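Local coordinates for uncharacterized rhodanese-related protein TVG0868615 (Thermoplasma volcanium GSS1, PDB 3GK5) that is of unknown function but carries a rhodanese-like domain, the fold that in related proteins serves sulfur transfer, at residues 29-37 against 89-100. Numbering follows the deposited sequence.
Sequences LIFGSIANS and IQSWIEEGYPVV
Ser-33 and Val-100 pair their backbones as a single antiparallel hydrogen-bonded bridge, which ties the loop between helix 26-29 and strand 38-39 of this rhodanese-like alpha/beta domain to the tail behind helix 88-94. Val-100 N reaches Ser-33 O at 2.7 Å, nearly straight (174°), while the return bond from Ser-33 N to Val-100 O is more bent and falls on a lone pair in the carbonyl plane. Val-100 O also receives a CA-H...O contact from Gly-32, whose positive phi lets the chain leave the turn 29-32. The tail returns to this loop after a Schellman motif at Gly-96 ends the helix.

Between bridge and helix, mainly apolar groups meet. Ile-34 lies over one face of the Trp-92 indole, its CD1 3.6 Å from the six-membered ring centroid and 8° off the normal, a CH-pi contact. With CD1 anti to CA (chi2 179°), the CG1 branch reaches over the ring centre, while CG2 lies nearest CZ2 and CH2, just beyond the rim; Tyr-97 CB sits against the opposite face, toward its rim. Ile-89 CD1 packs beside Ile-34 CG1 and against the Gly-32 and Ser-33 backbone, 3.6 Å from Ser-33 CA; Gly-32 O also accepts from Arg-24. Ile-34 also touches Val-20 and Ile-61 of the central sheet. Ala-35 CB touches Val-100 CG2 at 3.9 Å.

Pro-98 O helps to orient the indole: Trp-92 NE1 donates to it within the ring plane but from above the carbonyl plane. The same oxygen accepts from a water at 2.8 Å, and that water accepts from Ala-35 N at 3.2 Å.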
loop_
_atom_site.group_PDB
_atom_site.type_symbol
_atom_site.label_atom_id
_atom_site.label_comp_id
_atom_site.label_asym_id
_atom_site.label_seq_id
_atom_site.Cartn_x
_atom_site.Cartn_y
_atom_site.Cartn_z
ATOM N N LEU A 29 -1.725 -7.418 9.658
ATOM C CA LEU A 29 -0.728 -6.428 10.042
ATOM C C LEU A 29 -0.039 -6.725 11.365
ATOM O O LEU A 29 1.037 -6.206 11.636
ATOM C CB LEU A 29 -1.346 -5.025 10.078
ATOM C CG LEU A 29 -1.386 -4.276 8.742
ATOM C CD1 LEU A 29 -2.278 -5.010 7.776
ATOM C CD2 LEU A 29 -1.888 -2.833 8.954
ATOM N N ILE A 30 -0.641 -7.573 12.186
ATOM C CA ILE A 30 -0.023 -7.885 13.460
ATOM C C ILE A 30 1.280 -8.649 13.227
ATOM O O ILE A 30 2.117 -8.755 14.123
ATOM C CB ILE A 30 -0.973 -8.698 14.354
ATOM C CG1 ILE A 30 -1.103 -10.119 13.834
ATOM C CG2 ILE A 30 -2.337 -8.049 14.377
ATOM C CD1 ILE A 30 -0.081 -11.060 14.438
ATOM N N PHE A 31 1.460 -9.166 12.017
ATOM C CA PHE A 31 2.675 -9.899 11.711
ATOM C C PHE A 31 3.749 -8.997 11.102
ATOM O O PHE A 31 4.851 -9.440 10.798
ATOM C CB PHE A 31 2.354 -11.076 10.790
ATOM C CG PHE A 31 1.476 -12.125 11.432
ATOM C CD1 PHE A 31 1.927 -12.864 12.524
ATOM C CD2 PHE A 31 0.194 -12.372 10.943
ATOM C CE1 PHE A 31 1.112 -13.830 13.117
ATOM C CE2 PHE A 31 -0.626 -13.335 11.529
ATOM C CZ PHE A 31 -0.169 -14.066 12.616
ATOM N N GLY A 32 3.428 -7.720 10.945
ATOM C CA GLY A 32 4.396 -6.796 10.389
ATOM C C GLY A 32 3.808 -5.896 9.325
ATOM O O GLY A 32 3.032 -6.345 8.479
ATOM N N SER A 33 4.168 -4.619 9.373
ATOM C CA SER A 33 3.675 -3.664 8.395
ATOM C C SER A 33 4.644 -2.511 8.251
ATOM O O SER A 33 5.446 -2.250 9.140
ATOM C CB SER A 33 2.308 -3.130 8.810
ATOM O OG SER A 33 2.420 -2.293 9.942
ATOM N N ILE A 34 4.586 -1.829 7.118
ATOM C CA ILE A 34 5.466 -0.701 6.902
ATOM C C ILE A 34 4.985 0.418 7.799
ATOM O O ILE A 34 3.783 0.637 7.949
ATOM C CB ILE A 34 5.440 -0.246 5.448
ATOM C CG1 ILE A 34 5.789 -1.435 4.548
ATOM C CG2 ILE A 34 6.426 0.899 5.252
ATOM C CD1 ILE A 34 5.774 -1.114 3.085
ATOM N N ALA A 35 5.935 1.118 8.398
ATOM C CA ALA A 35 5.639 2.203 9.319
ATOM C C ALA A 35 4.750 3.303 8.764
ATOM O O ALA A 35 4.889 3.728 7.612
ATOM C CB ALA A 35 6.945 2.808 9.827
ATOM N N ASN A 36 3.852 3.772 9.628
ATOM C CA ASN A 36 2.909 4.839 9.314
ATOM C C ASN A 36 1.990 4.516 8.141
ATOM O O ASN A 36 1.372 5.414 7.574
ATOM C CB ASN A 36 3.663 6.145 9.030
ATOM C CG ASN A 36 4.609 6.537 10.157
ATOM O OD1 ASN A 36 4.224 6.564 11.332
ATOM N ND2 ASN A 36 5.848 6.851 9.801
ATOM N N SER A 37 1.896 3.246 7.767
ATOM C CA SER A 37 1.021 2.889 6.661
ATOM C C SER A 37 -0.428 2.845 7.156
ATOM O O SER A 37 -0.725 2.217 8.173
ATOM C CB SER A 37 1.426 1.531 6.059
ATOM O OG SER A 37 1.022 0.441 6.871
ATOM N N ILE A 89 4.034 -6.949 0.486
ATOM C CA ILE A 89 4.897 -6.737 1.641
ATOM C C ILE A 89 5.768 -7.987 1.798
ATOM O O ILE A 89 6.760 -7.983 2.522
ATOM C CB ILE A 89 4.055 -6.490 2.915
ATOM C CG1 ILE A 89 4.925 -5.902 4.020
ATOM C CG2 ILE A 89 3.424 -7.789 3.385
ATOM C CD1 ILE A 89 4.120 -5.290 5.164
ATOM N N GLN A 90 5.385 -9.059 1.109
ATOM C CA GLN A 90 6.155 -10.292 1.146
ATOM C C GLN A 90 7.519 -9.963 0.551
ATOM O O GLN A 90 8.548 -10.212 1.166
ATOM C CB GLN A 90 5.471 -11.378 0.311
ATOM C CG GLN A 90 6.337 -12.609 0.063
ATOM C CD GLN A 90 5.707 -13.598 -0.911
ATOM O OE1 GLN A 90 5.343 -13.239 -2.033
ATOM N NE2 GLN A 90 5.590 -14.853 -0.488
ATOM N N SER A 91 7.508 -9.384 -0.646
ATOM C CA SER A 91 8.731 -9.010 -1.339
ATOM C C SER A 91 9.517 -8.017 -0.499
ATOM O O SER A 91 10.734 -8.124 -0.358
ATOM C CB SER A 91 8.385 -8.385 -2.691
ATOM O OG SER A 91 9.526 -7.807 -3.302
ATOM N N TRP A 92 8.807 -7.050 0.063
ATOM C CA TRP A 92 9.421 -6.032 0.905
ATOM C C TRP A 92 10.259 -6.659 2.022
ATOM O O TRP A 92 11.373 -6.213 2.300
ATOM C CB TRP A 92 8.316 -5.136 1.476
ATOM C CG TRP A 92 8.730 -4.243 2.586
ATOM C CD1 TRP A 92 8.870 -4.578 3.903
ATOM C CD2 TRP A 92 9.036 -2.850 2.492
ATOM N NE1 TRP A 92 9.241 -3.479 4.637
ATOM C CE2 TRP A 92 9.353 -2.403 3.794
ATOM C CE3 TRP A 92 9.078 -1.934 1.431
ATOM C CZ2 TRP A 92 9.703 -1.081 4.068
ATOM C CZ3 TRP A 92 9.427 -0.619 1.700
ATOM C CH2 TRP A 92 9.738 -0.203 3.015
ATOM N N ILE A 93 9.713 -7.698 2.650
ATOM C CA ILE A 93 10.390 -8.405 3.734
ATOM C C ILE A 93 11.510 -9.302 3.213
ATOM O O ILE A 93 12.597 -9.358 3.797
ATOM C CB ILE A 93 9.379 -9.255 4.543
ATOM C CG1 ILE A 93 8.426 -8.317 5.294
ATOM C CG2 ILE A 93 10.112 -10.206 5.499
ATOM C CD1 ILE A 93 7.396 -9.024 6.136
ATOM N N GLU A 94 11.249 -9.995 2.108
ATOM C CA GLU A 94 12.249 -10.879 1.515
ATOM C C GLU A 94 13.512 -10.093 1.193
ATOM O O GLU A 94 14.617 -10.617 1.307
ATOM C CB GLU A 94 11.718 -11.515 0.224
ATOM C CG GLU A 94 10.522 -12.439 0.399
ATOM C CD GLU A 94 10.861 -13.708 1.159
ATOM O OE1 GLU A 94 11.190 -13.617 2.364
ATOM O OE2 GLU A 94 10.801 -14.798 0.548
ATOM N N GLU A 95 13.341 -8.837 0.788
ATOM C CA GLU A 95 14.474 -7.993 0.442
ATOM C C GLU A 95 15.130 -7.377 1.668
ATOM O O GLU A 95 16.066 -6.587 1.549
ATOM C CB GLU A 95 14.048 -6.885 -0.517
ATOM C CG GLU A 95 14.554 -7.076 -1.932
ATOM C CD GLU A 95 13.631 -7.911 -2.783
ATOM O OE1 GLU A 95 14.071 -8.378 -3.854
ATOM O OE2 GLU A 95 12.458 -8.095 -2.400
ATOM N N GLY A 96 14.636 -7.738 2.847
ATOM C CA GLY A 96 15.211 -7.218 4.074
ATOM C C GLY A 96 14.897 -5.760 4.349
ATOM O O GLY A 96 15.794 -4.943 4.526
ATOM N N TYR A 97 13.619 -5.418 4.383
ATOM C CA TYR A 97 13.252 -4.045 4.658
ATOM C C TYR A 97 12.537 -3.926 5.994
ATOM O O TYR A 97 11.813 -4.825 6.413
ATOM C CB TYR A 97 12.418 -3.489 3.515
ATOM C CG TYR A 97 13.249 -3.130 2.300
ATOM C CD1 TYR A 97 12.966 -3.679 1.050
ATOM C CD2 TYR A 97 14.293 -2.214 2.394
ATOM C CE1 TYR A 97 13.697 -3.315 -0.080
ATOM C CE2 TYR A 97 15.031 -1.842 1.273
ATOM C CZ TYR A 97 14.724 -2.391 0.042
ATOM O OH TYR A 97 15.419 -1.980 -1.070
ATOM N N PRO A 98 12.741 -2.802 6.684
ATOM C CA PRO A 98 12.139 -2.537 7.990
ATOM C C PRO A 98 10.619 -2.650 8.051
ATOM O O PRO A 98 9.884 -2.069 7.241
ATOM C CB PRO A 98 12.637 -1.135 8.316
ATOM C CG PRO A 98 12.731 -0.498 6.970
ATOM C CD PRO A 98 13.378 -1.586 6.150
ATOM N N VAL A 99 10.160 -3.412 9.036
ATOM C CA VAL A 99 8.743 -3.620 9.252
ATOM C C VAL A 99 8.459 -3.450 10.747
ATOM O O VAL A 99 9.312 -3.740 11.585
ATOM C CB VAL A 99 8.320 -5.028 8.728
ATOM C CG1 VAL A 99 8.525 -6.094 9.794
ATOM C CG2 VAL A 99 6.897 -4.982 8.240
ATOM N N VAL A 100 7.265 -2.965 11.065
ATOM C CA VAL A 100 6.856 -2.721 12.445
ATOM C C VAL A 100 5.857 -3.741 12.996
ATOM O O VAL A 100 4.964 -4.195 12.284
ATOM C CB VAL A 100 6.221 -1.328 12.587
ATOM C CG1 VAL A 100 5.710 -1.133 14.000
ATOM C CG2 VAL A 100 7.236 -0.255 12.236
HETATM O O HOH W 1 9.015 0.519 7.646
#